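Local coordinates for protein metal transporter CNNM3 (PDB 6DFD) that probably takes part in magnesium efflux across the membrane, with a cyclic nucleotide-binding homology domain that mediates dimerization, at residues Gln54-Leu57 with Ser58-Asp62; Val61-Ser65 with Pro66-Ser70; Val87-Glu91 with Ser92-Ala96. The protein carries 6 engineered substitutions. All blocks are in the same frame, centred on the assembly; numbering follows the deposited sequence.

Interaction 1: residues Gln54-Leu57 with Ser58-Asp62; sequences QRFL and SREVD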
loop_
_atom_site.group_PDB
_atom_site.type_symbol
_atom_site.label_atom_id
_atom_site.label_comp_id
_atom_site.label_asym_id
_atom_site.label_seq_id
_atom_site.Cartn_x
_atom_site.Cartn_y
_atom_site.Cartn_z
ATOM N N GLN A 54 -5.204 14.170 14.608
ATOM C CA GLN A 54 -4.705 15.499 14.258
ATOM C C GLN A 54 -3.194 15.571 14.412
ATOM O O GLN A 54 -2.495 16.001 13.489
ATOM C CB GLN A 54 -5.386 16.564 15.113
ATOM C CG GLN A 54 -4.864 17.970 14.861
ATOM C CD GLN A 54 -3.784 18.330 15.825
ATOM O OE1 GLN A 54 -4.021 18.397 17.029
ATOM N NE2 GLN A 54 -2.577 18.541 15.318
ATOM N N ARG A 55 -2.660 15.137 15.565
ATOM C CA ARG A 55 -1.208 15.179 15.746
ATOM C C ARG A 55 -0.504 14.380 14.659
ATOM O O ARG A 55 0.534 14.795 14.127
ATOM C CB ARG A 55 -0.805 14.616 17.111
ATOM C CG ARG A 55 -1.465 15.230 18.321
ATOM C CD ARG A 55 -1.237 16.699 18.396
ATOM N NE ARG A 55 -1.505 17.203 19.740
ATOM C CZ ARG A 55 -1.779 18.472 20.012
ATOM N NH1 ARG A 55 -1.834 19.364 19.031
ATOM N NH2 ARG A 55 -1.999 18.850 21.266
ATOM N N PHE A 56 -1.038 13.201 14.350
ATOM C CA PHE A 56 -0.434 12.358 13.330
ATOM C C PHE A 56 -0.377 13.077 11.995
ATOM O O PHE A 56 0.675 13.135 11.356
ATOM C CB PHE A 56 -1.236 11.064 13.198
ATOM C CG PHE A 56 -0.746 10.151 12.110
ATOM C CD1 PHE A 56 0.354 9.344 12.309
ATOM C CD2 PHE A 56 -1.395 10.090 10.894
ATOM C CE1 PHE A 56 0.797 8.486 11.311
ATOM C CE2 PHE A 56 -0.951 9.236 9.890
ATOM C CZ PHE A 56 0.139 8.432 10.104
ATOM N N LEU A 57 -1.513 13.609 11.544
ATOM C CA LEU A 57 -1.541 14.263 10.243
ATOM C C LEU A 57 -0.616 15.469 10.225
ATOM O O LEU A 57 0.135 15.667 9.267
ATOM C CB LEU A 57 -2.962 14.681 9.890
ATOM C CG LEU A 57 -3.947 13.550 9.598
ATOM C CD1 LEU A 57 -5.310 14.156 9.356
ATOM C CD2 LEU A 57 -3.495 12.739 8.392
ATOM N N SER A 58 -0.656 16.287 11.282
ATOM C CA SER A 58 0.192 17.475 11.325
ATOM C C SER A 58 1.664 17.111 11.241
ATOM O O SER A 58 2.467 17.883 10.693
ATOM C CB SER A 58 -0.070 18.269 12.608
ATOM O OG SER A 58 -1.412 18.717 12.668
ATOM N N ARG A 59 2.050 15.951 11.786
ATOM C CA ARG A 59 3.459 15.573 11.739
ATOM C C ARG A 59 3.831 14.889 10.429
ATOM O O ARG A 59 4.932 15.095 9.917
ATOM C CB ARG A 59 3.800 14.647 12.905
ATOM C CG ARG A 59 5.202 14.054 12.838
ATOM C CD ARG A 59 6.233 15.054 13.300
ATOM N NE ARG A 59 6.406 14.887 14.732
ATOM C CZ ARG A 59 7.346 14.142 15.300
ATOM N NH1 ARG A 59 8.261 13.512 14.571
ATOM N NH2 ARG A 59 7.375 14.040 16.613
ATOM N N GLU A 60 2.952 14.046 9.894
ATOM C CA GLU A 60 3.347 13.075 8.885
ATOM C C GLU A 60 2.946 13.445 7.461
ATOM O O GLU A 60 3.560 12.929 6.519
ATOM C CB GLU A 60 2.747 11.702 9.222
ATOM C CG GLU A 60 3.237 11.123 10.553
ATOM C CD GLU A 60 4.730 10.837 10.566
ATOM O OE1 GLU A 60 5.367 11.001 11.634
ATOM O OE2 GLU A 60 5.263 10.443 9.506
ATOM N N VAL A 61 1.940 14.303 7.269
ATOM C CA VAL A 61 1.377 14.563 5.945
ATOM C C VAL A 61 1.571 16.036 5.611
ATOM O O VAL A 61 1.048 16.913 6.311
ATOM C CB VAL A 61 -0.106 14.172 5.871
ATOM C CG1 VAL A 61 -0.604 14.295 4.443
ATOM C CG2 VAL A 61 -0.300 12.752 6.388
ATOM N N ASP A 62 2.297 16.301 4.517
ATOM C CA ASP A 62 2.753 17.657 4.214
ATOM C C ASP A 62 1.596 18.632 4.006
ATOM O O ASP A 62 1.674 19.791 4.430
ATOM C CB ASP A 62 3.653 17.637 2.977
ATOM C CG ASP A 62 5.045 17.104 3.273
ATOM O OD1 ASP A 62 5.300 16.704 4.431
ATOM O OD2 ASP A 62 5.889 17.087 2.349
#
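Gln-54 and Ser-58 meet one turn apart on helix 47-60, by backbone and by side chain. Ser-58 N gives a nearly straight bond to Gln-54 O at 2.9 Å. The side-chain bond runs from Gln-54 NE2 to Ser-58 OG, also 2.9 Å, and the hydroxyl lies in the plane of the amide. Gln-54 starts out away from the next turn, with CG anti to the backbone N (chi1 177°), and a bend at chi2 brings the amide back over Ser-58. The same NE2 also bonds to Glu-71, which pairs with Arg-55 in a salt bridge.

The helix ends through further i to i+4 bonds. Glu-60 N reaches Phe-56 O at 2.9 Å and Val-61 N reaches Leu-57 O at 3.0 Å, although Val-61 has already left helical geometry.

Apolar contacts take the other sides. Glu-60 CG sits over one face of the Phe-56 ring, 4.0 Å from its centroid, a CH-pi contact. Leu-57 CD2 lies alongside Val-61 CG2 at 3.8 Å.

The chemistry is thus divided round the helix. The buried amide gives its N-H groups to Ser-58 OG and to Glu-71, on the side facing helix 71-78, while Leu-57 and Phe-56 pack on strand 110-114.

Interaction 2: residues Val61-Ser65 with Pro66-Ser70; sequences VDVFS and PLRMS. Engineered in segment 66-70: Met-69 (natural residue Ile).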
loop_
_atom_site.group_PDB
_atom_site.type_symbol
_atom_site.label_atom_id
_atom_site.label_comp_id
_atom_site.label_asym_id
_atom_site.label_seq_id
_atom_site.Cartn_x
_atom_site.Cartn_y
_atom_site.Cartn_z
ATOM N N VAL A 61 1.940 14.303 7.269
ATOM C CA VAL A 61 1.377 14.563 5.945
ATOM C C VAL A 61 1.571 16.036 5.611
ATOM O O VAL A 61 1.048 16.913 6.311
ATOM C CB VAL A 61 -0.106 14.172 5.871
ATOM C CG1 VAL A 61 -0.604 14.295 4.443
ATOM C CG2 VAL A 61 -0.300 12.752 6.388
ATOM N N ASP A 62 2.297 16.301 4.517
ATOM C CA ASP A 62 2.753 17.657 4.214
ATOM C C ASP A 62 1.596 18.632 4.006
ATOM O O ASP A 62 1.674 19.791 4.430
ATOM C CB ASP A 62 3.653 17.637 2.977
ATOM C CG ASP A 62 5.045 17.104 3.273
ATOM O OD1 ASP A 62 5.300 16.704 4.431
ATOM O OD2 ASP A 62 5.889 17.087 2.349
ATOM N N VAL A 63 0.528 18.203 3.328
ATOM C CA VAL A 63 -0.583 19.125 3.099
ATOM C C VAL A 63 -1.254 19.538 4.405
ATOM O O VAL A 63 -1.986 20.533 4.431
ATOM C CB VAL A 63 -1.629 18.517 2.139
ATOM C CG1 VAL A 63 -1.011 18.228 0.784
ATOM C CG2 VAL A 63 -2.219 17.260 2.710
ATOM N N PHE A 64 -1.028 18.804 5.493
ATOM C CA PHE A 64 -1.575 19.148 6.799
ATOM C C PHE A 64 -0.538 19.750 7.740
ATOM O O PHE A 64 -0.809 19.878 8.939
ATOM C CB PHE A 64 -2.202 17.915 7.441
ATOM C CG PHE A 64 -3.451 17.464 6.752
ATOM C CD1 PHE A 64 -4.571 18.278 6.736
ATOM C CD2 PHE A 64 -3.503 16.246 6.104
ATOM C CE1 PHE A 64 -5.718 17.887 6.095
ATOM C CE2 PHE A 64 -4.663 15.846 5.455
ATOM C CZ PHE A 64 -5.765 16.664 5.457
ATOM N N SER A 65 0.637 20.109 7.230
ATOM C CA SER A 65 1.665 20.722 8.063
ATOM C C SER A 65 1.139 21.978 8.757
ATOM O O SER A 65 0.344 22.730 8.183
ATOM C CB SER A 65 2.889 21.097 7.232
ATOM O OG SER A 65 3.628 22.103 7.899
ATOM N N PRO A 66 1.587 22.244 9.991
ATOM C CA PRO A 66 1.173 23.484 10.675
ATOM C C PRO A 66 1.558 24.743 9.932
ATOM O O PRO A 66 1.042 25.818 10.260
ATOM C CB PRO A 66 1.891 23.392 12.031
ATOM C CG PRO A 66 2.013 21.920 12.264
ATOM C CD PRO A 66 2.309 21.343 10.903
ATOM N N LEU A 67 2.463 24.657 8.956
ATOM C CA LEU A 67 2.790 25.818 8.142
ATOM C C LEU A 67 1.673 26.169 7.175
ATOM O O LEU A 67 1.616 27.309 6.699
ATOM C CB LEU A 67 4.080 25.561 7.366
ATOM C CG LEU A 67 5.299 25.250 8.235
ATOM C CD1 LEU A 67 6.504 24.982 7.353
ATOM C CD2 LEU A 67 5.586 26.394 9.195
ATOM N N ARG A 68 0.810 25.208 6.863
ATOM C CA ARG A 68 -0.323 25.376 5.964
ATOM C C ARG A 68 -1.647 25.462 6.706
ATOM O O ARG A 68 -2.488 26.302 6.376
ATOM C CB ARG A 68 -0.373 24.200 4.980
ATOM C CG ARG A 68 0.874 24.086 4.119
ATOM C CD ARG A 68 0.855 22.864 3.212
ATOM N NE ARG A 68 2.133 22.720 2.517
ATOM C CZ ARG A 68 2.335 21.964 1.441
ATOM N NH1 ARG A 68 1.341 21.270 0.903
ATOM N NH2 ARG A 68 3.543 21.913 0.894
HETATM N N MSE A 69 -1.833 24.613 7.707
HETATM C CA MSE A 69 -3.073 24.541 8.465
HETATM C C MSE A 69 -2.763 24.450 9.942
HETATM O O MSE A 69 -2.008 23.574 10.356
HETATM C CB MSE A 69 -3.890 23.320 8.050
HETATM C CG MSE A 69 -5.285 23.335 8.629
HETATM SE SE MSE A 69 -6.305 21.891 7.985
HETATM C CE MSE A 69 -6.246 22.301 6.085
ATOM N N SER A 70 -3.360 25.314 10.751
ATOM C CA SER A 70 -3.061 25.286 12.172
ATOM C C SER A 70 -3.603 24.005 12.785
ATOM O O SER A 70 -4.603 23.443 12.331
ATOM C CB SER A 70 -3.643 26.508 12.884
ATOM O OG SER A 70 -5.027 26.371 13.132
HETATM O O HOH W 1 -1.498 21.086 11.177
#
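Ser-65 grips the next turn of chain with two oxygens. Its carbonyl O accepts from Arg-68 N at 2.8 Å and from Met-69 N at 2.9 Å. The Met-69 bond is almost straight, at 172°. Arg-68 N comes instead from above the carbonyl plane. The hydroxyl takes a third backbone N-H, Leu-67 N to Ser-65 OG at 3.0 Å, which makes an ST turn. With the carbonyl bonds it forms an ST motif. With OG anti to the backbone N (chi1 158°), the hydroxyl swings past the Pro-66 ring to reach Leu-67 N. Three successive amides, of residues 67 to 69, are therefore satisfied by one serine.

Two side chains fold back on the first segment. Arg-68 runs extended from CG to NE and lays one face of its guanidinium over the backbone at Asp-62, with CD 3.4 Å from Asp-62 O. Its NH1 ends near Val-63 CG1. Residue 69 is an engineered selenomethionine in place of the natural isoleucine. Its SE meets the edge of the Phe-64 ring, 4.2 Å from CD1, in a Met-aromatic contact. A water joins the same two residues, donating to Phe-64 O and to Met-69 O.

A short 3-10 turn positions these groups. Phe-64 N bonds to Val-61 O, and Ser-65 N bonds to Asp-62 O at 3.0 Å.

The loop links helix 47-60 to helix 71-78, and Ser-70 is the N-cap of the second, bonded to Val-73 N. Phe-64 packs edge-to-face with Phe-111 of strand 110-114. Met-69 lies against helix 196-207 at Tyr-199 and Leu-203, and Tyr-199 also bonds to Val-63 O.

Interaction 3: residues Val87-Glu91 with Ser92-Ala96; sequences VRFDE and SNRLA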
loop_
_atom_site.group_PDB
_atom_site.type_symbol
_atom_site.label_atom_id
_atom_site.label_comp_id
_atom_site.label_asym_id
_atom_site.label_seq_id
_atom_site.Cartn_x
_atom_site.Cartn_y
_atom_site.Cartn_z
ATOM N N VAL A 87 -17.555 2.666 6.285
ATOM C CA VAL A 87 -17.967 1.710 5.277
ATOM C C VAL A 87 -18.533 0.531 6.040
ATOM O O VAL A 87 -17.852 -0.037 6.906
ATOM C CB VAL A 87 -16.806 1.291 4.360
ATOM C CG1 VAL A 87 -17.215 0.126 3.459
ATOM C CG2 VAL A 87 -16.365 2.473 3.508
ATOM N N ARG A 88 -19.790 0.208 5.768
ATOM C CA ARG A 88 -20.422 -0.989 6.296
ATOM C C ARG A 88 -20.102 -2.121 5.336
ATOM O O ARG A 88 -20.533 -2.106 4.177
ATOM C CB ARG A 88 -21.925 -0.783 6.432
ATOM C CG ARG A 88 -22.280 0.374 7.327
ATOM C CD ARG A 88 -23.690 0.218 7.838
ATOM N NE ARG A 88 -23.822 -0.994 8.643
ATOM C CZ ARG A 88 -24.983 -1.511 9.028
ATOM N NH1 ARG A 88 -26.120 -0.922 8.679
ATOM N NH2 ARG A 88 -25.003 -2.619 9.756
ATOM N N PHE A 89 -19.322 -3.085 5.800
ATOM C CA PHE A 89 -18.827 -4.120 4.915
ATOM C C PHE A 89 -19.878 -5.214 4.757
ATOM O O PHE A 89 -20.383 -5.754 5.746
ATOM C CB PHE A 89 -17.519 -4.691 5.457
ATOM C CG PHE A 89 -16.879 -5.670 4.540
ATOM C CD1 PHE A 89 -16.253 -5.240 3.391
ATOM C CD2 PHE A 89 -16.923 -7.024 4.809
ATOM C CE1 PHE A 89 -15.671 -6.144 2.528
ATOM C CE2 PHE A 89 -16.342 -7.928 3.948
ATOM C CZ PHE A 89 -15.713 -7.487 2.809
ATOM N N ASP A 90 -20.219 -5.522 3.509
ATOM C CA ASP A 90 -21.232 -6.528 3.176
ATOM C C ASP A 90 -20.497 -7.816 2.829
ATOM O O ASP A 90 -20.022 -7.992 1.703
ATOM C CB ASP A 90 -22.109 -6.050 2.022
ATOM C CG ASP A 90 -23.196 -7.046 1.653
ATOM O OD1 ASP A 90 -23.200 -8.173 2.187
ATOM O OD2 ASP A 90 -24.048 -6.686 0.816
ATOM N N GLU A 91 -20.391 -8.721 3.802
ATOM C CA GLU A 91 -19.635 -9.940 3.547
ATOM C C GLU A 91 -20.348 -10.878 2.584
ATOM O O GLU A 91 -19.720 -11.827 2.102
ATOM C CB GLU A 91 -19.311 -10.656 4.862
ATOM C CG GLU A 91 -20.500 -11.007 5.740
ATOM C CD GLU A 91 -20.099 -11.224 7.194
ATOM O OE1 GLU A 91 -20.882 -11.842 7.949
ATOM O OE2 GLU A 91 -18.994 -10.781 7.580
ATOM N N SER A 92 -21.616 -10.629 2.260
ATOM C CA SER A 92 -22.272 -11.395 1.207
ATOM C C SER A 92 -22.033 -10.802 -0.176
ATOM O O SER A 92 -22.476 -11.385 -1.167
ATOM C CB SER A 92 -23.779 -11.503 1.474
ATOM O OG SER A 92 -24.440 -10.279 1.205
ATOM N N ASN A 93 -21.328 -9.662 -0.271
ATOM C CA ASN A 93 -21.010 -9.063 -1.571
ATOM C C ASN A 93 -19.727 -8.251 -1.402
ATOM O O ASN A 93 -19.746 -7.023 -1.293
ATOM C CB ASN A 93 -22.148 -8.190 -2.100
ATOM C CG ASN A 93 -21.843 -7.609 -3.468
ATOM O OD1 ASN A 93 -20.910 -8.048 -4.146
ATOM N ND2 ASN A 93 -22.624 -6.615 -3.879
ATOM N N ARG A 94 -18.593 -8.957 -1.409
ATOM C CA ARG A 94 -17.316 -8.335 -1.076
ATOM C C ARG A 94 -16.861 -7.325 -2.119
ATOM O O ARG A 94 -16.020 -6.480 -1.813
ATOM C CB ARG A 94 -16.254 -9.420 -0.885
ATOM C CG ARG A 94 -16.649 -10.409 0.209
ATOM C CD ARG A 94 -15.633 -11.516 0.445
ATOM N NE ARG A 94 -16.073 -12.316 1.587
ATOM C CZ ARG A 94 -15.786 -12.031 2.853
ATOM N NH1 ARG A 94 -15.032 -10.975 3.150
ATOM N NH2 ARG A 94 -16.251 -12.798 3.827
ATOM N N LEU A 95 -17.401 -7.371 -3.335
ATOM C CA LEU A 95 -17.023 -6.414 -4.364
ATOM C C LEU A 95 -18.077 -5.327 -4.551
ATOM O O LEU A 95 -18.111 -4.679 -5.602
ATOM C CB LEU A 95 -16.751 -7.139 -5.682
ATOM C CG LEU A 95 -15.653 -8.210 -5.645
ATOM C CD1 LEU A 95 -15.442 -8.796 -7.030
ATOM C CD2 LEU A 95 -14.337 -7.667 -5.103
ATOM N N ALA A 96 -18.932 -5.113 -3.552
ATOM C CA ALA A 96 -19.979 -4.107 -3.656
ATOM C C ALA A 96 -19.377 -2.732 -3.911
ATOM O O ALA A 96 -18.281 -2.410 -3.447
ATOM C CB ALA A 96 -20.819 -4.073 -2.379
#
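Asp-90 holds Ser-92 through one carboxylate oxygen. Ser-92 OG donates to Asp-90 OD1 at 2.6 Å, on the syn side and close to the carboxylate plane. Ser-92 N reaches the same oxygen at 2.9 Å, from above that plane, which makes an Asx turn. Asp-90 has CG anti to its own N (chi1 -179°), which carries the carboxylate forward over the turn.

The backbone adds two type I beta turns in succession, Asp-90 to Asn-93 and Asn-93 to Ala-96. Asn-93 N bonds to Asp-90 O at 2.9 Å, and Ala-96 N bonds to Asn-93 O at 3.1 Å. Replacing Asp-90 by an alanine would probably leave the amide and hydroxyl of Ser-92 without their shared acceptor and make the first turn less firmly set.

Arg-94 supplies the looser contacts. Its NH1 meets the edge of the Phe-89 ring, 3.4 Å from CE2, with the two planes 51° apart. One face of its guanidinium is turned to Glu-91 O.

This surface loop joins strand 84-87 to strand 100-102. His-99, just before the latter strand, stacks on Phe-89 and bonds to Asp-90 N. Asp-188, just before strand 189-195, accepts from Phe-89 N.

In the fold
From the N terminus, interaction 1 comes first, along the last turns of helix 47-60. Interaction 2 starts on its final residues: both share Val-61 and Asp-62, and their centres lie about 7 Å apart. It shapes the loop to helix 71-78. The two touch where Leu-57 O meets Phe-64 CB, 3.7 Å away. Together they join helix 47-60 to helix 71-78, with side chains packed on strand 110-114 and on helix 196-207. Interaction 3 follows in series, in the loop between strands 84-87 and 100-102, which belong to different sheets of the beta-barrel domain. It lies across the chain's centre, with nearest atoms about 17 Å from interaction 1. None nests within or crosses another.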